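Local coordinates for protein transcarboxylase 5S subunit (Propionibacterium freudenreichii subsp. shermanii, PDB 1RQB) that catalyses the transfer of a carboxyl group from the biotin of the 1.3S subunit to pyruvate, forming oxaloacetate, with a cobalt ion bound in each subunit, at residues L32-Q37 and S63-G68; F137-D142 and T360-I365. One frame throughout, in Å; residues are numbered along the deposited sequence.

Contact 1. Residues L32-Q37 and S63-G68; sequences LRDAHQ and SVECWG. With CO (cobalt (II) ion), chain B.
At the cobalt and substrate site of the TIM barrel, Arg-33 and Glu-65 join the short helix that follows the first barrel strand to the neighbouring strand. Two N-H groups of the guanidinium grip the carboxylate: NE of Arg-33 lies 2.7 Å from OE2 of Glu-65 in a bent, weak hydrogen bond, and NH2 of Arg-33 reaches OE1 of Glu-65 at 2.8 Å on its syn side. The two planes are turned 62° apart, so this is a twisted rather than a flat bidentate salt bridge. Arg-33 gets there by folding, with CG anti to the backbone N (chi1 -164°) and bends at chi2 and chi3, while Glu-65 comes in extended. OE2 of Glu-65 also accepts from the backbone N of Asp-34 at 3.2 Å, nearly along its C-O axis. OD1 of Asp-34, hydrogen-bonded to His-262, binds the cobalt at 2.0 Å alongside a water, His-226, His-228 and the carboxylated Lys-195; OD2 of Asp-34 lies over one guanidinium face as a charge contact alone. NH1 of Arg-33 bonds Gln-37 OE1 at 2.9 Å, and NH2 also bonds the carboxylated Lys-195. A leucine at Arg-33 would probably leave the buried Glu-65 carboxylate without its countercharge and the carboxylated Lys-195 without that bond. Farther back, CD1 of Leu-32 packs on CG1 of Val-64 at 3.8 Å, and two waters bridge the backbones, one from Leu-32 N to Glu-65 O, the other from Leu-32 O to Cys-66 O. The axes of helix 32-37 and strand 63-66 come within 6.3 Å; Phe-90 of helix 83-93 touches both Leu-32 and Cys-66, and Leu-102 of strand 99-103 touches Arg-33.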
loop_
_atom_site.group_PDB
_atom_site.type_symbol
_atom_site.label_atom_id
_atom_site.label_comp_id
_atom_site.label_asym_id
_atom_site.label_seq_id
_atom_site.Cartn_x
_atom_site.Cartn_y
_atom_site.Cartn_z
ATOM N N LEU A 32 0.777 -9.770 -15.787
ATOM C CA LEU A 32 1.208 -10.999 -16.469
ATOM C C LEU A 32 2.723 -11.215 -16.429
ATOM O O LEU A 32 3.201 -12.258 -16.873
ATOM C CB LEU A 32 0.726 -11.005 -17.918
ATOM C CG LEU A 32 -0.791 -10.879 -18.089
ATOM C CD1 LEU A 32 -1.112 -10.873 -19.576
ATOM C CD2 LEU A 32 -1.532 -12.024 -17.377
ATOM N N ARG A 33 3.485 -10.262 -15.908
ATOM C CA ARG A 33 4.938 -10.485 -15.865
ATOM C C ARG A 33 5.533 -10.024 -14.534
ATOM O O ARG A 33 5.763 -10.834 -13.636
ATOM C CB ARG A 33 5.631 -9.776 -17.047
ATOM C CG ARG A 33 7.081 -10.242 -17.328
ATOM C CD ARG A 33 8.085 -9.864 -16.251
ATOM N NE ARG A 33 8.286 -8.414 -16.194
ATOM C CZ ARG A 33 9.303 -7.826 -15.575
ATOM N NH1 ARG A 33 10.214 -8.564 -14.948
ATOM N NH2 ARG A 33 9.417 -6.499 -15.594
ATOM N N ASP A 34 5.747 -8.724 -14.375
ATOM C CA ASP A 34 6.447 -8.231 -13.179
ATOM C C ASP A 34 5.662 -8.451 -11.882
ATOM O O ASP A 34 6.266 -8.675 -10.833
ATOM C CB ASP A 34 6.802 -6.744 -13.339
ATOM C CG ASP A 34 8.073 -6.362 -12.585
ATOM O OD1 ASP A 34 8.302 -5.155 -12.392
ATOM O OD2 ASP A 34 8.853 -7.265 -12.198
ATOM N N ALA A 35 4.332 -8.401 -11.915
ATOM C CA ALA A 35 3.586 -8.562 -10.658
ATOM C C ALA A 35 3.853 -9.928 -10.021
ATOM O O ALA A 35 4.174 -10.004 -8.836
ATOM C CB ALA A 35 2.076 -8.364 -10.878
ATOM N N HIS A 36 3.739 -11.017 -10.786
ATOM C CA HIS A 36 3.952 -12.323 -10.145
ATOM C C HIS A 36 5.445 -12.613 -9.993
ATOM O O HIS A 36 5.851 -13.384 -9.124
ATOM C CB HIS A 36 3.204 -13.441 -10.876
ATOM C CG HIS A 36 3.682 -13.697 -12.264
ATOM N ND1 HIS A 36 4.729 -14.546 -12.543
ATOM C CD2 HIS A 36 3.239 -13.237 -13.455
ATOM C CE1 HIS A 36 4.910 -14.600 -13.851
ATOM N NE2 HIS A 36 4.018 -13.815 -14.426
ATOM N N GLN A 37 6.272 -11.986 -10.820
ATOM C CA GLN A 37 7.720 -12.173 -10.650
ATOM C C GLN A 37 8.129 -11.587 -9.297
ATOM O O GLN A 37 8.918 -12.169 -8.556
ATOM C CB GLN A 37 8.511 -11.441 -11.743
ATOM C CG GLN A 37 10.043 -11.548 -11.553
ATOM C CD GLN A 37 10.844 -10.970 -12.713
ATOM O OE1 GLN A 37 10.523 -11.193 -13.880
ATOM N NE2 GLN A 37 11.908 -10.240 -12.392
ATOM N N SER A 63 0.014 -0.605 -22.960
ATOM C CA SER A 63 0.718 -1.859 -23.268
ATOM C C SER A 63 0.477 -2.846 -22.127
ATOM O O SER A 63 0.042 -2.468 -21.040
ATOM C CB SER A 63 2.235 -1.642 -23.450
ATOM O OG SER A 63 2.883 -1.357 -22.218
ATOM N N VAL A 64 0.748 -4.110 -22.413
ATOM C CA VAL A 64 0.597 -5.212 -21.453
ATOM C C VAL A 64 1.946 -5.925 -21.333
ATOM O O VAL A 64 2.403 -6.568 -22.276
ATOM C CB VAL A 64 -0.468 -6.211 -21.957
ATOM C CG1 VAL A 64 -0.602 -7.378 -20.980
ATOM C CG2 VAL A 64 -1.824 -5.476 -22.119
ATOM N N GLU A 65 2.607 -5.799 -20.185
ATOM C CA GLU A 65 3.907 -6.470 -20.049
ATOM C C GLU A 65 3.612 -7.954 -19.822
ATOM O O GLU A 65 2.895 -8.305 -18.887
ATOM C CB GLU A 65 4.700 -5.872 -18.877
ATOM C CG GLU A 65 6.166 -6.312 -18.879
ATOM C CD GLU A 65 6.876 -6.012 -17.574
ATOM O OE1 GLU A 65 7.894 -5.289 -17.601
ATOM O OE2 GLU A 65 6.416 -6.511 -16.526
ATOM N N CYS A 66 4.144 -8.832 -20.668
ATOM C CA CYS A 66 3.790 -10.248 -20.501
ATOM C C CYS A 66 4.947 -11.186 -20.849
ATOM O O CYS A 66 4.744 -12.395 -20.947
ATOM C CB CYS A 66 2.605 -10.578 -21.405
ATOM S SG CYS A 66 2.966 -10.240 -23.146
ATOM N N TRP A 67 6.157 -10.667 -21.011
ATOM C CA TRP A 67 7.251 -11.576 -21.381
ATOM C C TRP A 67 8.595 -10.979 -20.960
ATOM O O TRP A 67 8.693 -9.804 -20.609
ATOM C CB TRP A 67 7.220 -11.819 -22.902
ATOM C CG TRP A 67 7.652 -13.215 -23.320
ATOM C CD1 TRP A 67 7.086 -14.396 -22.928
ATOM C CD2 TRP A 67 8.709 -13.559 -24.233
ATOM N NE1 TRP A 67 7.722 -15.455 -23.543
ATOM C CE2 TRP A 67 8.720 -14.971 -24.349
ATOM C CE3 TRP A 67 9.650 -12.810 -24.962
ATOM C CZ2 TRP A 67 9.631 -15.651 -25.170
ATOM C CZ3 TRP A 67 10.562 -13.487 -25.778
ATOM C CH2 TRP A 67 10.541 -14.897 -25.875
ATOM N N GLY A 68 9.627 -11.811 -20.987
ATOM C CA GLY A 68 10.940 -11.333 -20.614
ATOM C C GLY A 68 11.136 -11.356 -19.117
ATOM O O GLY A 68 10.371 -11.983 -18.387
HETATM CO CO CO B . 10.008 -4.119 -12.100
HETATM O O HOH W 1 0.540 -7.708 -17.740
HETATM O O HOH W 2 4.654 -14.040 -18.570
HETATM O O HOH W 3 11.015 -6.040 -11.450
#

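Contact 2. Residues F137-D142 and T360-I365; sequences FDAMND and TPSSQI
Ala-139 carries most of the contact on its side, where the loop after strand 133-136 meets the start of helix 362-376, and between the two segments the touch is van der Waals alone. Its methyl group points at the other segment and meets three neighbouring residues at once: CB of Ala-139 is 3.9 Å from the carbonyl O of Thr-360, 4.0 Å from CD of Pro-361, whose preceding peptide is cis, and equally far from OG of Ser-362. Ser-362 carries its OG anti to its carbonyl carbon (chi1 -62°), which turns the hydroxyl out to the methyl, and CG of the selenomethionine Met-140 comes up more loosely to the same oxygen.

The hydrogen bonds lie within each side. Asp-138 opens a type I turn that ends at Asn-141, whose N bonds the Asp-138 carbonyl. OD2 of Asp-138 takes the backbone N of Met-140 at 3.0 Å, closing an Asx turn, and the N of Asp-142 at 2.9 Å; the two donors arrive from opposite faces of the carboxylate, which should hold it from turning and fix the turn that presents Ala-139. On the facing side, OG of Ser-363 donates to OE1 of Gln-364 at 2.8 Å, and Ile-365 N closes the first helical turn on Pro-361 O.

Arg-104 also touches Pro-361, and OD2 of Asp-142 makes a salt bridge with Arg-144 and accepts from the N of Ala-396. This is a domain interface: a loop following a TIM-barrel strand meets the N-terminal end of a helix in the conserved carboxylase domain.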
loop_
_atom_site.group_PDB
_atom_site.type_symbol
_atom_site.label_atom_id
_atom_site.label_comp_id
_atom_site.label_asym_id
_atom_site.label_seq_id
_atom_site.Cartn_x
_atom_site.Cartn_y
_atom_site.Cartn_z
ATOM N N PHE A 137 17.199 -2.730 -21.122
ATOM C CA PHE A 137 17.914 -2.080 -20.015
ATOM C C PHE A 137 19.268 -2.748 -19.761
ATOM O O PHE A 137 19.581 -3.813 -20.292
ATOM C CB PHE A 137 17.051 -2.072 -18.731
ATOM C CG PHE A 137 17.105 -3.351 -17.922
ATOM C CD1 PHE A 137 17.821 -3.401 -16.732
ATOM C CD2 PHE A 137 16.441 -4.496 -18.347
ATOM C CE1 PHE A 137 17.879 -4.578 -15.969
ATOM C CE2 PHE A 137 16.492 -5.677 -17.597
ATOM C CZ PHE A 137 17.209 -5.718 -16.409
ATOM N N ASP A 138 20.086 -2.059 -18.979
ATOM C CA ASP A 138 21.404 -2.564 -18.571
ATOM C C ASP A 138 21.546 -2.283 -17.074
ATOM O O ASP A 138 21.323 -1.160 -16.629
ATOM C CB ASP A 138 22.524 -1.865 -19.332
ATOM C CG ASP A 138 23.894 -2.376 -18.930
ATOM O OD1 ASP A 138 24.258 -3.500 -19.338
ATOM O OD2 ASP A 138 24.597 -1.664 -18.181
ATOM N N ALA A 139 21.938 -3.305 -16.324
ATOM C CA ALA A 139 22.051 -3.228 -14.861
ATOM C C ALA A 139 23.029 -2.141 -14.409
ATOM O O ALA A 139 22.923 -1.651 -13.287
ATOM C CB ALA A 139 22.467 -4.589 -14.302
HETATM N N MSE A 140 23.972 -1.742 -15.259
HETATM C CA MSE A 140 24.933 -0.709 -14.848
HETATM C C MSE A 140 24.649 0.615 -15.563
HETATM O O MSE A 140 25.394 1.581 -15.404
HETATM C CB MSE A 140 26.347 -1.175 -15.170
HETATM C CG MSE A 140 26.672 -2.535 -14.580
HETATM SE SE MSE A 140 28.262 -2.485 -13.506
HETATM C CE MSE A 140 29.560 -2.404 -14.950
ATOM N N ASN A 141 23.568 0.657 -16.341
ATOM C CA ASN A 141 23.175 1.851 -17.103
ATOM C C ASN A 141 24.219 2.201 -18.164
ATOM O O ASN A 141 24.390 3.371 -18.501
ATOM C CB ASN A 141 22.960 3.076 -16.200
ATOM C CG ASN A 141 21.594 3.091 -15.549
ATOM O OD1 ASN A 141 20.642 2.501 -16.058
ATOM N ND2 ASN A 141 21.489 3.780 -14.422
ATOM N N ASP A 142 24.926 1.203 -18.684
ATOM C CA ASP A 142 25.905 1.442 -19.756
ATOM C C ASP A 142 25.149 1.356 -21.084
ATOM O O ASP A 142 24.744 0.276 -21.511
ATOM C CB ASP A 142 27.008 0.375 -19.699
ATOM C CG ASP A 142 28.117 0.611 -20.719
ATOM O OD1 ASP A 142 27.931 1.426 -21.655
ATOM O OD2 ASP A 142 29.179 -0.039 -20.582
ATOM N N THR A 360 19.468 -6.662 -9.715
ATOM C CA THR A 360 20.017 -7.951 -10.161
ATOM C C THR A 360 20.692 -7.734 -11.516
ATOM O O THR A 360 20.144 -7.057 -12.384
ATOM C CB THR A 360 18.909 -8.998 -10.322
ATOM O OG1 THR A 360 18.233 -9.164 -9.071
ATOM C CG2 THR A 360 19.498 -10.331 -10.762
ATOM N N PRO A 361 21.883 -8.319 -11.721
ATOM C CA PRO A 361 22.674 -9.170 -10.822
ATOM C C PRO A 361 23.722 -8.441 -9.978
ATOM O O PRO A 361 24.391 -9.048 -9.143
ATOM C CB PRO A 361 23.332 -10.134 -11.793
ATOM C CG PRO A 361 23.688 -9.210 -12.923
ATOM C CD PRO A 361 22.431 -8.370 -13.091
ATOM N N SER A 362 23.864 -7.139 -10.194
ATOM C CA SER A 362 24.869 -6.344 -9.473
ATOM C C SER A 362 24.701 -6.472 -7.958
ATOM O O SER A 362 25.690 -6.554 -7.231
ATOM C CB SER A 362 24.770 -4.872 -9.872
ATOM O OG SER A 362 25.026 -4.704 -11.253
ATOM N N SER A 363 23.461 -6.485 -7.482
ATOM C CA SER A 363 23.191 -6.567 -6.039
ATOM C C SER A 363 23.746 -7.859 -5.433
ATOM O O SER A 363 24.448 -7.825 -4.423
ATOM C CB SER A 363 21.686 -6.470 -5.775
ATOM O OG SER A 363 20.980 -7.405 -6.566
ATOM N N GLN A 364 23.426 -9.006 -6.022
ATOM C CA GLN A 364 23.929 -10.273 -5.473
ATOM C C GLN A 364 25.458 -10.272 -5.491
ATOM O O GLN A 364 26.105 -10.723 -4.547
ATOM C CB GLN A 364 23.406 -11.474 -6.278
ATOM C CG GLN A 364 21.892 -11.687 -6.230
ATOM C CD GLN A 364 21.163 -11.166 -7.464
ATOM O OE1 GLN A 364 21.068 -9.960 -7.690
ATOM N NE2 GLN A 364 20.643 -12.087 -8.272
ATOM N N ILE A 365 26.030 -9.739 -6.563
ATOM C CA ILE A 365 27.491 -9.707 -6.722
ATOM C C ILE A 365 28.139 -8.846 -5.637
ATOM O O ILE A 365 29.107 -9.264 -5.004
ATOM C CB ILE A 365 27.886 -9.162 -8.108
ATOM C CG1 ILE A 365 27.330 -10.081 -9.200
ATOM C CG2 ILE A 365 29.400 -9.076 -8.223
ATOM C CD1 ILE A 365 27.571 -9.572 -10.610
#

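How the contacts relate
Contact 1 comes first along the chain and is complete before contact 2 begins. Their centres are about 20 Å apart and their nearest atoms about 7 Å, with no touch between them. Both draw on the same parallel barrel sheet: strand 63-68 pairs with 99-103, which pairs with 133-136, the strand leading into loop 137-142. Contact 1 joins two elements of the barrel domain and contributes a cobalt ligand, whereas contact 2 brings in helix 362-376 of the carboxylase domain. The side chain of Thr-360 lies about 7 Å from that of the substrate-site residue Gln-37 and about 10 Å from the cobalt, which puts this part of the carboxylase domain close to the substrate and cobalt site.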